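Local coordinates for protein glia-derived nexin (Homo sapiens, PDB 4DY0) that inhibits serine proteases including thrombin, trypsin and urokinase, binds heparin, and promotes neurite extension by blocking thrombin, at residues Gly12-Thr15 / Gly16-Val19; Arg177-Pro180 / Glu181-Lys184; Ile258-Trp261 / Met262-Val266; Phe352-Asp355 / Arg356-Phe360. One frame throughout, in Å; residues are numbered along the deposited sequence.

Overall arrangement
All four contacts are local, each joining neighbours along one continuous stretch, yet their chemistry follows their place in the serpin fold. Contact 1 is a buried piece of helix 5-26, held by regular main-chain bonds. At the opposite extreme, contact 2 is a solvent-facing turn before strand 184-189, about 35 Å from contact 1 between centres, where two waters join the chain. Contacts 3 and 4 are partly buried: the first ends helix 255-262 with forked bonds to one carbonyl, the second turns from strand 351-353 into strand 358-364 with a CH-pi contact and a salt bridge. Ile258 and Met262 of contact 3 pack on strand 358-364, which begins in contact 4.

Contact 1: Gly12-Thr15 / Gly16-Val19; sequences GSNT and GIQV
Gly12-Thr15 and Gly16-Val19 are successive turns in the interior of one alpha-helix, 5-26, the N-terminal helix of the serpin fold (helix A in serpin nomenclature), and the evidence is the unbroken i to i+4 bonding between them. Gly16 N to Gly12 O, Ile17 N to Ser13 O and Gln18 N to Asn14 O all fall within 2.8 to 3.0 Å. The last of the four, Val19 N to Thr15 O, is longer at 3.2 Å. Their N-H...O angles lie between 149° and 163°, so the bonding is regular throughout.

Apolar side-chain carbons of the second turn lie against the carbonyls of the first. Ile17 has CG1 turned beside its own backbone N (chi1 -67°), which carries that atom back to within 3.1 Å of Ser13 O. Gln18 makes a similar approach: its CG is 3.3 Å from Asn14 O, and the rest of the chain runs out extended. Val19 touches Thr15 O more lightly, through the CG2 branch.

The polar groups of the first turn find their bonds elsewhere. Ser13 OG is hydrogen-bonded to Val370 N and to Glu9 OE1, Asn14 ND2 to Thr255 OG1, and Thr15 OG1 to Leu11 O one turn earlier. The bonds to Thr255 and Val370 tie the helix to the start of helix 255-262 and to strand 369-376; those to Glu9 and Leu11 stay within it. Thr15, Ile17 and Val19 pack on helix 36-47. Between the side chains of the two turns the contact is slight: Asn14 OD1 comes no closer than 4.2 Å to Ile17 CD1.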
loop_
_atom_site.group_PDB
_atom_site.type_symbol
_atom_site.label_atom_id
_atom_site.label_comp_id
_atom_site.label_asym_id
_atom_site.label_seq_id
_atom_site.Cartn_x
_atom_site.Cartn_y
_atom_site.Cartn_z
ATOM N N GLY A 12 6.640 -3.001 -10.526
ATOM C CA GLY A 12 6.711 -2.628 -9.120
ATOM C C GLY A 12 5.422 -2.904 -8.370
ATOM O O GLY A 12 5.442 -3.449 -7.263
ATOM N N SER A 13 4.297 -2.522 -8.967
ATOM C CA SER A 13 3.001 -2.730 -8.339
ATOM C C SER A 13 2.698 -4.213 -8.171
ATOM O O SER A 13 2.161 -4.627 -7.147
ATOM C CB SER A 13 1.886 -2.036 -9.126
ATOM O OG SER A 13 1.660 -0.730 -8.622
ATOM N N ASN A 14 3.048 -5.011 -9.173
ATOM C CA ASN A 14 2.832 -6.450 -9.079
ATOM C C ASN A 14 3.681 -7.093 -7.992
ATOM O O ASN A 14 3.209 -7.982 -7.286
ATOM C CB ASN A 14 3.038 -7.141 -10.428
ATOM C CG ASN A 14 1.771 -7.173 -11.258
ATOM O OD1 ASN A 14 0.700 -7.535 -10.766
ATOM N ND2 ASN A 14 1.884 -6.791 -12.523
ATOM N N THR A 15 4.924 -6.641 -7.853
ATOM C CA THR A 15 5.764 -7.096 -6.754
ATOM C C THR A 15 5.042 -6.799 -5.446
ATOM O O THR A 15 4.913 -7.665 -4.582
ATOM C CB THR A 15 7.144 -6.408 -6.750
ATOM O OG1 THR A 15 7.908 -6.869 -7.866
ATOM C CG2 THR A 15 7.906 -6.734 -5.475
ATOM N N GLY A 16 4.558 -5.570 -5.315
ATOM C CA GLY A 16 3.852 -5.166 -4.114
ATOM C C GLY A 16 2.601 -5.985 -3.869
ATOM O O GLY A 16 2.300 -6.349 -2.736
ATOM N N ILE A 17 1.863 -6.270 -4.932
ATOM C CA ILE A 17 0.632 -7.041 -4.808
ATOM C C ILE A 17 0.928 -8.481 -4.371
ATOM O O ILE A 17 0.211 -9.056 -3.544
ATOM C CB ILE A 17 -0.179 -7.017 -6.119
ATOM C CG1 ILE A 17 -0.697 -5.603 -6.392
ATOM C CG2 ILE A 17 -1.344 -7.999 -6.059
ATOM C CD1 ILE A 17 -1.398 -5.451 -7.732
ATOM N N GLN A 18 1.994 -9.056 -4.916
ATOM C CA GLN A 18 2.403 -10.410 -4.552
ATOM C C GLN A 18 2.660 -10.511 -3.057
ATOM O O GLN A 18 2.324 -11.516 -2.427
ATOM C CB GLN A 18 3.653 -10.826 -5.327
ATOM C CG GLN A 18 3.368 -11.249 -6.758
ATOM C CD GLN A 18 4.631 -11.541 -7.539
ATOM O OE1 GLN A 18 4.772 -11.117 -8.686
ATOM N NE2 GLN A 18 5.560 -12.264 -6.922
ATOM N N VAL A 19 3.255 -9.466 -2.494
ATOM C CA VAL A 19 3.470 -9.412 -1.058
ATOM C C VAL A 19 2.127 -9.411 -0.339
ATOM O O VAL A 19 1.909 -10.197 0.585
ATOM C CB VAL A 19 4.303 -8.179 -0.651
ATOM C CG1 VAL A 19 4.300 -8.007 0.858
ATOM C CG2 VAL A 19 5.728 -8.308 -1.189
#

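Contact 2: Arg177-Pro180 / Glu181-Lys184; sequences RFQP and ENTK
Two amides, those of Gln179 and Asn182, lie side by side and point the same way, with planes 49° apart. Asn182 ND2 comes to 3.5 Å from Gln179 CB, whereas Gln179 OE1 stays 3.7 Å from Asn182 ND2, so the amides are neighbours without a direct bond. The Glu181 chain bends at chi2 (77°), which sets OE2 3.5 Å from Gln179 CB and alongside the Pro180 ring.

The main chain is closed by two bonds. Asn182 N donates to Gln179 O at 2.8 Å, and Thr183 N to Pro180 O at 3.0 Å; both donors stand above the carbonyl plane, the second much more so. Two waters supplement the bonds. One accepts from Gln179 N at 2.8 Å and from Asn182 ND2 at 2.7 Å; the other donates to Gln179 O and to Thr183 OG1, a hydroxyl that also bonds Glu330 OE2.

Phe178, edge-to-face with Trp174, and Thr183 both pack on strand 195-213, placing the turn against the body of the protein. Successive i to i+3 bonds of this kind are the signature of a 3-10 turn, here in the serpin connection between strands 162-170 and 184-189.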
loop_
_atom_site.group_PDB
_atom_site.type_symbol
_atom_site.label_atom_id
_atom_site.label_comp_id
_atom_site.label_asym_id
_atom_site.label_seq_id
_atom_site.Cartn_x
_atom_site.Cartn_y
_atom_site.Cartn_z
ATOM N N ARG A 177 -19.915 13.316 -4.097
ATOM C CA ARG A 177 -19.951 13.224 -2.644
ATOM C C ARG A 177 -21.068 12.322 -2.143
ATOM O O ARG A 177 -22.036 12.061 -2.854
ATOM C CB ARG A 177 -20.129 14.612 -2.032
ATOM C CG ARG A 177 -21.535 15.184 -2.184
ATOM C CD ARG A 177 -21.587 16.631 -1.712
ATOM N NE ARG A 177 -22.875 17.266 -1.983
ATOM C CZ ARG A 177 -23.097 18.574 -1.882
ATOM N NH1 ARG A 177 -22.116 19.392 -1.522
ATOM N NH2 ARG A 177 -24.300 19.067 -2.147
ATOM N N PHE A 178 -20.915 11.846 -0.911
ATOM C CA PHE A 178 -22.012 11.217 -0.189
ATOM C C PHE A 178 -22.648 12.267 0.708
ATOM O O PHE A 178 -21.976 13.198 1.152
ATOM C CB PHE A 178 -21.503 10.070 0.682
ATOM C CG PHE A 178 -20.983 8.896 -0.092
ATOM C CD1 PHE A 178 -19.680 8.884 -0.563
ATOM C CD2 PHE A 178 -21.789 7.792 -0.327
ATOM C CE1 PHE A 178 -19.196 7.805 -1.268
ATOM C CE2 PHE A 178 -21.311 6.704 -1.031
ATOM C CZ PHE A 178 -20.015 6.710 -1.504
ATOM N N GLN A 179 -23.939 12.121 0.978
ATOM C CA GLN A 179 -24.630 13.057 1.850
ATOM C C GLN A 179 -24.861 12.470 3.234
ATOM O O GLN A 179 -25.398 11.370 3.367
ATOM C CB GLN A 179 -25.945 13.514 1.217
ATOM C CG GLN A 179 -25.734 14.479 0.061
ATOM C CD GLN A 179 -27.030 14.977 -0.534
ATOM O OE1 GLN A 179 -27.922 14.191 -0.851
ATOM N NE2 GLN A 179 -27.138 16.291 -0.699
ATOM N N PRO A 180 -24.453 13.216 4.272
ATOM C CA PRO A 180 -24.486 12.801 5.674
ATOM C C PRO A 180 -25.867 12.337 6.134
ATOM O O PRO A 180 -25.967 11.438 6.969
ATOM C CB PRO A 180 -24.081 14.075 6.424
ATOM C CG PRO A 180 -23.298 14.861 5.438
ATOM C CD PRO A 180 -23.940 14.586 4.114
ATOM N N GLU A 181 -26.918 12.953 5.601
ATOM C CA GLU A 181 -28.283 12.563 5.941
ATOM C C GLU A 181 -28.546 11.122 5.516
ATOM O O GLU A 181 -29.416 10.453 6.069
ATOM C CB GLU A 181 -29.302 13.494 5.273
ATOM C CG GLU A 181 -29.142 14.963 5.632
ATOM C CD GLU A 181 -27.992 15.629 4.896
ATOM O OE1 GLU A 181 -27.469 16.645 5.402
ATOM O OE2 GLU A 181 -27.611 15.137 3.813
ATOM N N ASN A 182 -27.788 10.650 4.529
ATOM C CA ASN A 182 -27.944 9.290 4.021
ATOM C C ASN A 182 -27.042 8.276 4.719
ATOM O O ASN A 182 -27.122 7.080 4.451
ATOM C CB ASN A 182 -27.714 9.252 2.509
ATOM C CG ASN A 182 -28.733 10.075 1.748
ATOM O OD1 ASN A 182 -29.936 9.979 1.994
ATOM N ND2 ASN A 182 -28.258 10.895 0.818
ATOM N N THR A 183 -26.186 8.757 5.617
ATOM C CA THR A 183 -25.275 7.880 6.344
ATOM C C THR A 183 -25.968 7.254 7.546
ATOM O O THR A 183 -26.276 7.941 8.519
ATOM C CB THR A 183 -24.020 8.635 6.811
ATOM O OG1 THR A 183 -23.312 9.128 5.669
ATOM C CG2 THR A 183 -23.104 7.713 7.614
ATOM N N LYS A 184 -26.215 5.950 7.473
ATOM C CA LYS A 184 -26.929 5.245 8.532
ATOM C C LYS A 184 -26.166 4.014 9.014
ATOM O O LYS A 184 -25.424 3.393 8.251
ATOM C CB LYS A 184 -28.327 4.835 8.056
ATOM C CG LYS A 184 -29.276 5.999 7.817
HETATM O O HOH W 1 -24.118 8.873 2.830
HETATM O O HOH W 2 -25.913 10.690 -0.452
#

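Contact 3: Ile258-Trp261 / Met262-Val266; sequences IDSW and MSIMV
Trp261 O is gripped by two backbone donors at the C-terminal end of helix 255-262, accepting an i+4 bond from Met265 and an i+3 bond from Ile264. Met265 N lies 2.8 Å from Trp261 O, almost straight off the end of the carbonyl (C=O...N 179°). Ile264 N is equally near Trp261 O, at 2.8 Å, but stands 57° out of the carbonyl plane, so the two approach from clearly different directions.

One turn earlier the bonding is still helical, with Met262 N on Ile258 O at 3.1 Å. It loosens at Ser263, whose N makes weak bonds to Asp259 O and Ser260 O. With the Ser263 hydroxyl turned in over its own backbone (chi1 53°), OG adds a further bond to Ser260 O, at 3.0 Å. Aliphatic carbons cover these carbonyls, Ile264 CG1 3.2 Å from Ser260 O and Met265 CG 3.2 Å from Trp261 O. Ile258 and Met262 run side by side, CG2 to CE 4.1 Å.

The indole, with Ile258 CA above one face, toward the rim, stacks with Phe222 and bonds Tyr220 OH through NE1. The helix end packs on strand 358-364 through Ile258 and Met262, on 232-239 through Trp261, and on 195-213 and 219-226 through Met265, before the chain enters strand 266-284.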
loop_
_atom_site.group_PDB
_atom_site.type_symbol
_atom_site.label_atom_id
_atom_site.label_comp_id
_atom_site.label_asym_id
_atom_site.label_seq_id
_atom_site.Cartn_x
_atom_site.Cartn_y
_atom_site.Cartn_z
ATOM N N ILE A 258 -6.774 -6.130 -12.598
ATOM C CA ILE A 258 -7.263 -4.759 -12.621
ATOM C C ILE A 258 -7.496 -4.285 -14.057
ATOM O O ILE A 258 -8.494 -3.622 -14.343
ATOM C CB ILE A 258 -6.288 -3.803 -11.917
ATOM C CG1 ILE A 258 -6.079 -4.233 -10.467
ATOM C CG2 ILE A 258 -6.791 -2.365 -12.002
ATOM C CD1 ILE A 258 -5.158 -3.319 -9.697
ATOM N N ASP A 259 -6.574 -4.621 -14.957
ATOM C CA ASP A 259 -6.743 -4.297 -16.371
ATOM C C ASP A 259 -7.977 -5.003 -16.918
ATOM O O ASP A 259 -8.728 -4.449 -17.711
ATOM C CB ASP A 259 -5.511 -4.703 -17.180
ATOM C CG ASP A 259 -4.278 -3.901 -16.810
ATOM O OD1 ASP A 259 -4.415 -2.884 -16.097
ATOM O OD2 ASP A 259 -3.168 -4.288 -17.233
ATOM N N SER A 260 -8.186 -6.234 -16.478
ATOM C CA SER A 260 -9.344 -6.994 -16.910
ATOM C C SER A 260 -10.630 -6.294 -16.472
ATOM O O SER A 260 -11.569 -6.179 -17.256
ATOM C CB SER A 260 -9.284 -8.419 -16.361
ATOM O OG SER A 260 -10.400 -9.173 -16.790
ATOM N N TRP A 261 -10.668 -5.818 -15.228
ATOM C CA TRP A 261 -11.844 -5.103 -14.740
ATOM C C TRP A 261 -12.124 -3.904 -15.633
ATOM O O TRP A 261 -13.266 -3.657 -16.015
ATOM C CB TRP A 261 -11.676 -4.635 -13.288
ATOM C CG TRP A 261 -11.513 -5.738 -12.281
ATOM C CD1 TRP A 261 -11.708 -7.075 -12.485
ATOM C CD2 TRP A 261 -11.150 -5.594 -10.902
ATOM N NE1 TRP A 261 -11.468 -7.770 -11.326
ATOM C CE2 TRP A 261 -11.126 -6.885 -10.338
ATOM C CE3 TRP A 261 -10.833 -4.498 -10.091
ATOM C CZ2 TRP A 261 -10.802 -7.110 -8.999
ATOM C CZ3 TRP A 261 -10.512 -4.723 -8.765
ATOM C CH2 TRP A 261 -10.498 -6.019 -8.231
ATOM N N MET A 262 -11.069 -3.164 -15.966
ATOM C CA MET A 262 -11.194 -1.959 -16.782
ATOM C C MET A 262 -11.972 -2.198 -18.077
ATOM O O MET A 262 -12.732 -1.339 -18.519
ATOM C CB MET A 262 -9.813 -1.386 -17.105
ATOM C CG MET A 262 -9.025 -0.916 -15.889
ATOM S SD MET A 262 -9.874 0.377 -14.965
ATOM C CE MET A 262 -8.602 0.870 -13.804
ATOM N N SER A 263 -11.780 -3.364 -18.684
ATOM C CA SER A 263 -12.440 -3.673 -19.949
ATOM C C SER A 263 -13.777 -4.387 -19.754
ATOM O O SER A 263 -14.393 -4.844 -20.718
ATOM C CB SER A 263 -11.519 -4.499 -20.852
ATOM O OG SER A 263 -11.032 -5.641 -20.171
ATOM N N ILE A 264 -14.221 -4.481 -18.505
ATOM C CA ILE A 264 -15.521 -5.074 -18.204
ATOM C C ILE A 264 -16.479 -4.048 -17.613
ATOM O O ILE A 264 -17.689 -4.118 -17.834
ATOM C CB ILE A 264 -15.401 -6.237 -17.213
ATOM C CG1 ILE A 264 -14.518 -7.345 -17.785
ATOM C CG2 ILE A 264 -16.783 -6.771 -16.860
ATOM C CD1 ILE A 264 -14.243 -8.465 -16.795
ATOM N N MET A 265 -15.929 -3.104 -16.853
ATOM C CA MET A 265 -16.725 -2.070 -16.203
ATOM C C MET A 265 -17.370 -1.150 -17.224
ATOM O O MET A 265 -16.716 -0.678 -18.152
ATOM C CB MET A 265 -15.857 -1.222 -15.273
ATOM C CG MET A 265 -15.265 -1.971 -14.107
ATOM S SD MET A 265 -14.419 -0.854 -12.969
ATOM C CE MET A 265 -13.305 -0.016 -14.094
ATOM N N VAL A 266 -18.660 -0.901 -17.043
ATOM C CA VAL A 266 -19.365 0.107 -17.815
ATOM C C VAL A 266 -20.108 0.975 -16.823
ATOM O O VAL A 266 -20.530 0.493 -15.769
ATOM C CB VAL A 266 -20.383 -0.515 -18.788
ATOM C CG1 VAL A 266 -19.668 -1.255 -19.901
ATOM C CG2 VAL A 266 -21.340 -1.437 -18.038
#

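Contact 4: Phe352-Asp355 / Arg356-Phe360; sequences FIVD and RPFLF
Val354 and Phe358 form the tight half of this contact, Asp355 and Arg356 the looser, wetter half. On the packed side the two side chains cross at about a right angle, and Val354 CG1 sits over one face of the Phe358 ring. It lies 3.6 Å from the ring centroid and 23° off the normal, a CH-pi contact, with CG1 displaced toward CD1 at 3.4 Å. The ring is brought there by a chi1 of 64°, which folds it back above the main chain of Phe358 itself. Arg356 O lies at the ring edge, in its plane, while Phe277, Ile236 and Ile376 contribute further packing around Phe358.

Val354 is also the centre of an inverse gamma turn, closed by a weak bond from Asp355 N to Ile353 O of 3.1 Å. In the serpin fold this bend starts the passage from strand 351-353, which follows the reactive loop, into strand 358-364.

The other side is polar and only partly buried. Asp355 OD1 accepts from Arg356 NE at 3.0 Å as a salt bridge, met on the syn side; OD1 and NE are the one bonded pair, and with planes 79° apart the two groups do not form a coplanar, two-bond pair. A water links Arg356 NH2 to Ile353 O, at 2.7 Å from each. Arg356 NH1 bonds Pro239 O. The guanidinium thus spreads its donors over a carboxylate, a water and a carbonyl, which would be expected to stabilise its positive charge and to fix its orientation at the turn.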
loop_
_atom_site.group_PDB
_atom_site.type_symbol
_atom_site.label_atom_id
_atom_site.label_comp_id
_atom_site.label_asym_id
_atom_site.label_seq_id
_atom_site.Cartn_x
_atom_site.Cartn_y
_atom_site.Cartn_z
ATOM N N PHE A 352 -25.038 -2.014 -5.019
ATOM C CA PHE A 352 -23.694 -2.441 -4.666
ATOM C C PHE A 352 -23.490 -2.181 -3.177
ATOM O O PHE A 352 -23.089 -1.086 -2.770
ATOM C CB PHE A 352 -22.646 -1.708 -5.496
ATOM C CG PHE A 352 -21.292 -2.372 -5.486
ATOM C CD1 PHE A 352 -20.879 -3.151 -6.555
ATOM C CD2 PHE A 352 -20.437 -2.220 -4.406
ATOM C CE1 PHE A 352 -19.636 -3.763 -6.551
ATOM C CE2 PHE A 352 -19.192 -2.832 -4.396
ATOM C CZ PHE A 352 -18.792 -3.603 -5.471
ATOM N N ILE A 353 -23.794 -3.193 -2.370
ATOM C CA ILE A 353 -23.778 -3.044 -0.923
ATOM C C ILE A 353 -22.585 -3.758 -0.311
ATOM O O ILE A 353 -22.500 -4.985 -0.341
ATOM C CB ILE A 353 -25.066 -3.591 -0.283
ATOM C CG1 ILE A 353 -26.295 -2.961 -0.943
ATOM C CG2 ILE A 353 -25.057 -3.343 1.223
ATOM C CD1 ILE A 353 -27.584 -3.715 -0.681
ATOM N N VAL A 354 -21.671 -2.978 0.253
ATOM C CA VAL A 354 -20.465 -3.525 0.842
ATOM C C VAL A 354 -20.715 -3.905 2.298
ATOM O O VAL A 354 -20.356 -3.159 3.207
ATOM C CB VAL A 354 -19.314 -2.510 0.758
ATOM C CG1 VAL A 354 -18.081 -3.046 1.448
ATOM C CG2 VAL A 354 -19.014 -2.186 -0.694
ATOM N N ASP A 355 -21.329 -5.068 2.512
ATOM C CA ASP A 355 -21.752 -5.485 3.851
ATOM C C ASP A 355 -21.065 -6.766 4.336
ATOM O O ASP A 355 -21.481 -7.364 5.326
ATOM C CB ASP A 355 -23.273 -5.657 3.892
ATOM C CG ASP A 355 -23.778 -6.667 2.867
ATOM O OD1 ASP A 355 -22.948 -7.267 2.154
ATOM O OD2 ASP A 355 -25.008 -6.861 2.771
ATOM N N ARG A 356 -20.019 -7.183 3.632
ATOM C CA ARG A 356 -19.261 -8.377 3.996
ATOM C C ARG A 356 -17.793 -8.111 3.664
ATOM O O ARG A 356 -17.493 -7.177 2.927
ATOM C CB ARG A 356 -19.778 -9.596 3.220
ATOM C CG ARG A 356 -21.236 -9.952 3.496
ATOM C CD ARG A 356 -21.867 -10.778 2.365
ATOM N NE ARG A 356 -22.119 -9.960 1.179
ATOM C CZ ARG A 356 -21.623 -10.201 -0.033
ATOM N NH1 ARG A 356 -20.858 -11.263 -0.250
ATOM N NH2 ARG A 356 -21.908 -9.384 -1.037
ATOM N N PRO A 357 -16.870 -8.917 4.214
ATOM C CA PRO A 357 -15.445 -8.673 3.958
ATOM C C PRO A 357 -15.164 -8.374 2.484
ATOM O O PRO A 357 -15.707 -9.044 1.598
ATOM C CB PRO A 357 -14.791 -9.987 4.380
ATOM C CG PRO A 357 -15.680 -10.485 5.497
ATOM C CD PRO A 357 -17.089 -10.066 5.113
ATOM N N PHE A 358 -14.328 -7.371 2.228
ATOM C CA PHE A 358 -14.104 -6.894 0.867
ATOM C C PHE A 358 -12.655 -6.519 0.579
ATOM O O PHE A 358 -11.846 -6.345 1.490
ATOM C CB PHE A 358 -15.016 -5.698 0.553
ATOM C CG PHE A 358 -14.751 -4.477 1.404
ATOM C CD1 PHE A 358 -15.266 -4.384 2.691
ATOM C CD2 PHE A 358 -14.008 -3.415 0.908
ATOM C CE1 PHE A 358 -15.036 -3.259 3.476
ATOM C CE2 PHE A 358 -13.772 -2.282 1.686
ATOM C CZ PHE A 358 -14.287 -2.208 2.972
ATOM N N LEU A 359 -12.348 -6.396 -0.706
ATOM C CA LEU A 359 -11.037 -5.976 -1.164
ATOM C C LEU A 359 -11.151 -4.581 -1.758
ATOM O O LEU A 359 -12.157 -4.247 -2.376
ATOM C CB LEU A 359 -10.534 -6.933 -2.244
ATOM C CG LEU A 359 -9.133 -6.654 -2.788
ATOM C CD1 LEU A 359 -8.103 -7.365 -1.935
ATOM C CD2 LEU A 359 -9.023 -7.101 -4.233
ATOM N N PHE A 360 -10.122 -3.762 -1.582
ATOM C CA PHE A 360 -10.122 -2.466 -2.234
ATOM C C PHE A 360 -8.739 -2.057 -2.709
ATOM O O PHE A 360 -7.729 -2.428 -2.102
ATOM C CB PHE A 360 -10.746 -1.387 -1.340
ATOM C CG PHE A 360 -9.830 -0.865 -0.275
ATOM C CD1 PHE A 360 -9.893 -1.358 1.016
ATOM C CD2 PHE A 360 -8.918 0.145 -0.558
ATOM C CE1 PHE A 360 -9.050 -0.863 2.006
ATOM C CE2 PHE A 360 -8.076 0.642 0.422
ATOM C CZ PHE A 360 -8.142 0.139 1.705
HETATM O O HOH W 3 -23.672 -7.295 -0.939
#